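Local atomic coordinates of bromo domain-containing protein (PDB entry 6NEY), a protein that probably binds acetylated lysines, as on histone tails, through the bromodomain that makes up most of this fragment of a longer trypanosomal protein. Residues N87-N92 and I101-E106. Residues are numbered along the deposited sequence; the frame is centred on the assembly and turned at random.
Sequences NCYRFN and IAERFE
Tyr89 has CG anti to its own carbonyl carbon (chi1 -68°), and this sends the phenol across to Ala102 and Glu103. Cys88 has its sulfur anti to the backbone N (chi1 -179°), which places SG near the methyl of Ala102. Ala102 thus meets two residues of the other helix. Its CB lies 3.6 Å from Tyr89 CE1, approaching the ring obliquely. The same CB is 4.0 Å from Cys88 SG. Both contacts are apolar.

The tyrosine hydroxyl reaches past Ala102 to the backbone and CB of Glu103. Tyr89 OH is 3.2 Å from Glu103 CA and 3.3 Å from Glu103 CB. Tyr89 OH is also 3.2 Å from Glu103 N, but the N-H does not point at it, and no hydrogen bond joins the two segments. The Glu103 chain is extended, and its carboxylate lies beyond the touching atoms.

The axes of the two short segments run nearly antiparallel, at 174°, with a closest approach of 10.6 Å. Cys88 and Ala102 face each other, with their CA atoms 7.0 Å apart. Beside this pair, the longer Tyr89 reaches across to the other helix. Tyr89 also touches Ala99, one turn before Glu103. On the buried side, Phe105 stacks on Phe31 and packs against Ile81 and Val85.

The contact joins the end of helix 75-92 to the early part of helix 97-124. At that end, Asn92 probably matches the asparagine that binds acetyl-lysine in other bromodomains. The two helices form an antiparallel hairpin, consistent with the last two helices, B and C, of the left-handed four-helix bromodomain bundle.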
ATOM      1  N   ASN A  87     -10.626   3.550  -3.656  1.00 29.69           N
ATOM      2  CA  ASN A  87     -10.844   5.023  -3.684  1.00 30.64           C
ATOM      3  C   ASN A  87     -10.613   5.590  -5.089  1.00 30.54           C
ATOM      4  O   ASN A  87     -11.371   6.483  -5.509  1.00 31.93           O
ATOM      5  CB  ASN A  87      -9.962   5.729  -2.661  1.00 31.48           C
ATOM      6  CG  ASN A  87     -10.487   5.543  -1.251  1.00 30.43           C
ATOM      7  OD1 ASN A  87     -11.555   4.961  -1.046  1.00 31.87           O
ATOM      8  ND2 ASN A  87      -9.730   6.024  -0.280  1.00 31.45           N
ATOM      9  N   CYS A  88      -9.605   5.096  -5.801  1.00 28.62           N
ATOM     10  CA  CYS A  88      -9.347   5.478  -7.202  1.00 26.78           C
ATOM     11  C   CYS A  88     -10.566   5.107  -8.064  1.00 25.45           C
ATOM     12  O   CYS A  88     -11.021   5.956  -8.843  1.00 26.38           O
ATOM     13  CB  CYS A  88      -8.053   4.846  -7.683  1.00 26.73           C
ATOM     14  SG  CYS A  88      -7.656   5.297  -9.378  1.00 29.00           S
ATOM     15  N   TYR A  89     -11.097   3.901  -7.914  1.00 25.08           N
ATOM     16  CA  TYR A  89     -12.245   3.395  -8.709  1.00 24.84           C
ATOM     17  C   TYR A  89     -13.505   4.185  -8.359  1.00 28.93           C
ATOM     18  O   TYR A  89     -14.242   4.584  -9.279  1.00 31.06           O
ATOM     19  CB  TYR A  89     -12.520   1.917  -8.455  1.00 25.69           C
ATOM     20  CG  TYR A  89     -11.458   0.966  -8.948  1.00 22.46           C
ATOM     21  CD1 TYR A  89     -10.779   1.172 -10.140  1.00 22.42           C
ATOM     22  CD2 TYR A  89     -11.197  -0.192  -8.237  1.00 22.22           C
ATOM     23  CE1 TYR A  89      -9.817   0.273 -10.582  1.00 22.26           C
ATOM     24  CE2 TYR A  89     -10.243  -1.095  -8.664  1.00 21.50           C
ATOM     25  CZ  TYR A  89      -9.547  -0.861  -9.828  1.00 21.28           C
ATOM     26  OH  TYR A  89      -8.612  -1.769 -10.220  1.00 23.73           O
ATOM     27  N   ARG A  90     -13.729   4.420  -7.072  1.00 30.72           N
ATOM     28  CA  ARG A  90     -14.979   5.071  -6.595  1.00 35.53           C
ATOM     29  C   ARG A  90     -14.971   6.538  -7.051  1.00 35.67           C
ATOM     30  O   ARG A  90     -16.049   7.028  -7.449  1.00 36.24           O
ATOM     31  CB  ARG A  90     -15.128   4.875  -5.082  1.00 35.70           C
ATOM     32  CG  ARG A  90     -15.764   3.541  -4.709  1.00 41.16           C
ATOM     33  N   PHE A  91     -13.803   7.190  -7.069  1.00 35.94           N
ATOM     34  CA  PHE A  91     -13.683   8.638  -7.378  1.00 35.67           C
ATOM     35  C   PHE A  91     -13.506   8.885  -8.882  1.00 35.97           C
ATOM     36  O   PHE A  91     -14.189   9.793  -9.383  1.00 32.93           O
ATOM     37  CB  PHE A  91     -12.585   9.309  -6.551  1.00 36.51           C
ATOM     38  CG  PHE A  91     -12.742  10.810  -6.534  1.00 39.13           C
ATOM     39  CD1 PHE A  91     -13.752  11.403  -5.789  1.00 37.95           C
ATOM     40  CD2 PHE A  91     -11.954  11.618  -7.336  1.00 36.14           C
ATOM     41  CE1 PHE A  91     -13.914  12.781  -5.789  1.00 37.77           C
ATOM     42  CE2 PHE A  91     -12.120  12.996  -7.337  1.00 39.86           C
ATOM     43  CZ  PHE A  91     -13.099  13.574  -6.561  1.00 36.91           C
ATOM     44  N   ASN A  92     -12.644   8.125  -9.574  1.00 32.89           N
ATOM     45  CA  ASN A  92     -12.269   8.347 -11.002  1.00 31.80           C
ATOM     46  C   ASN A  92     -13.046   7.401 -11.924  1.00 30.51           C
ATOM     47  O   ASN A  92     -12.974   7.604 -13.157  1.00 32.00           O
ATOM     48  CB  ASN A  92     -10.779   8.123 -11.258  1.00 34.41           C
ATOM     49  CG  ASN A  92      -9.898   9.011 -10.414  1.00 36.66           C
ATOM     50  OD1 ASN A  92      -8.903   8.556  -9.844  1.00 38.38           O
ATOM     51  ND2 ASN A  92     -10.258  10.277 -10.330  1.00 40.29           N
ATOM     52  N   ILE A 101      -4.487   1.598 -14.701  1.00 19.52           N
ATOM     53  CA  ILE A 101      -3.296   1.700 -13.820  1.00 18.44           C
ATOM     54  C   ILE A 101      -3.647   1.093 -12.465  1.00 17.73           C
ATOM     55  O   ILE A 101      -2.844   0.362 -11.944  1.00 18.89           O
ATOM     56  CB  ILE A 101      -2.815   3.153 -13.687  1.00 18.10           C
ATOM     57  CG1 ILE A 101      -2.195   3.645 -15.000  1.00 19.54           C
ATOM     58  CG2 ILE A 101      -1.862   3.281 -12.507  1.00 18.17           C
ATOM     59  CD1 ILE A 101      -1.976   5.156 -15.048  1.00 19.50           C
ATOM     60  N   ALA A 102      -4.783   1.452 -11.871  1.00 17.86           N
ATOM     61  CA  ALA A 102      -5.140   0.970 -10.515  1.00 19.33           C
ATOM     62  C   ALA A 102      -5.131  -0.564 -10.492  1.00 18.53           C
ATOM     63  O   ALA A 102      -4.581  -1.145  -9.516  1.00 18.29           O
ATOM     64  CB  ALA A 102      -6.478   1.496 -10.072  1.00 18.59           C
ATOM     65  N   GLU A 103      -5.724  -1.206 -11.497  1.00 20.43           N
ATOM     66  CA  GLU A 103      -5.837  -2.698 -11.506  1.00 21.54           C
ATOM     67  C   GLU A 103      -4.437  -3.312 -11.717  1.00 21.12           C
ATOM     68  O   GLU A 103      -4.114  -4.322 -11.036  1.00 20.64           O
ATOM     69  CB  GLU A 103      -6.824  -3.230 -12.555  1.00 21.88           C
ATOM     70  CG  GLU A 103      -7.110  -4.710 -12.328  1.00 22.88           C
ATOM     71  CD  GLU A 103      -8.163  -5.352 -13.213  1.00 25.02           C
ATOM     72  OE1 GLU A 103      -8.573  -4.729 -14.204  1.00 25.80           O
ATOM     73  OE2 GLU A 103      -8.507  -6.520 -12.929  1.00 25.65           O
ATOM     74  N   ARG A 104      -3.594  -2.718 -12.558  1.00 19.90           N
ATOM     75  CA  ARG A 104      -2.220  -3.259 -12.740  1.00 19.76           C
ATOM     76  C   ARG A 104      -1.430  -3.048 -11.438  1.00 19.19           C
ATOM     77  O   ARG A 104      -0.622  -3.940 -11.053  1.00 18.01           O
ATOM     78  CB  ARG A 104      -1.513  -2.603 -13.926  1.00 21.96           C
ATOM     79  CG  ARG A 104      -2.029  -3.026 -15.293  1.00 22.15           C
ATOM     80  CD  ARG A 104      -1.086  -2.526 -16.376  1.00 23.70           C
ATOM     81  NE  ARG A 104      -0.996  -1.075 -16.415  1.00 21.50           N
ATOM     82  CZ  ARG A 104      -1.736  -0.265 -17.173  1.00 24.00           C
ATOM     83  NH1 ARG A 104      -1.539   1.049 -17.131  1.00 23.58           N
ATOM     84  NH2 ARG A 104      -2.634  -0.753 -18.005  1.00 25.41           N
ATOM     85  N   PHE A 105      -1.606  -1.889 -10.799  1.00 18.60           N
ATOM     86  CA  PHE A 105      -0.922  -1.515  -9.539  1.00 18.82           C
ATOM     87  C   PHE A 105      -1.316  -2.509  -8.441  1.00 18.44           C
ATOM     88  O   PHE A 105      -0.431  -3.001  -7.717  1.00 17.74           O
ATOM     89  CB  PHE A 105      -1.251  -0.080  -9.131  1.00 19.26           C
ATOM     90  CG  PHE A 105      -0.879   0.246  -7.712  1.00 20.16           C
ATOM     91  CD1 PHE A 105       0.442   0.483  -7.373  1.00 20.77           C
ATOM     92  CD2 PHE A 105      -1.842   0.300  -6.706  1.00 22.52           C
ATOM     93  CE1 PHE A 105       0.796   0.777  -6.067  1.00 21.13           C
ATOM     94  CE2 PHE A 105      -1.476   0.586  -5.398  1.00 22.06           C
ATOM     95  CZ  PHE A 105      -0.165   0.829  -5.085  1.00 21.82           C
ATOM     96  N   GLU A 106      -2.608  -2.832  -8.330  1.00 18.30           N
ATOM     97  CA  GLU A 106      -3.097  -3.760  -7.272  1.00 21.40           C
ATOM     98  C   GLU A 106      -2.408  -5.122  -7.461  1.00 20.87           C
ATOM     99  O   GLU A 106      -1.907  -5.692  -6.448  1.00 19.95           O
ATOM    100  CB  GLU A 106      -4.628  -3.827  -7.276  1.00 22.87           C
ATOM    101  CG  GLU A 106      -5.229  -4.560  -6.086  1.00 28.43           C
ATOM    102  CD  GLU A 106      -6.735  -4.765  -6.255  1.00 31.58           C
ATOM    103  OE1 GLU A 106      -7.182  -4.996  -7.404  1.00 36.48           O
ATOM    104  OE2 GLU A 106      -7.464  -4.672  -5.267  1.00 37.67           O
TER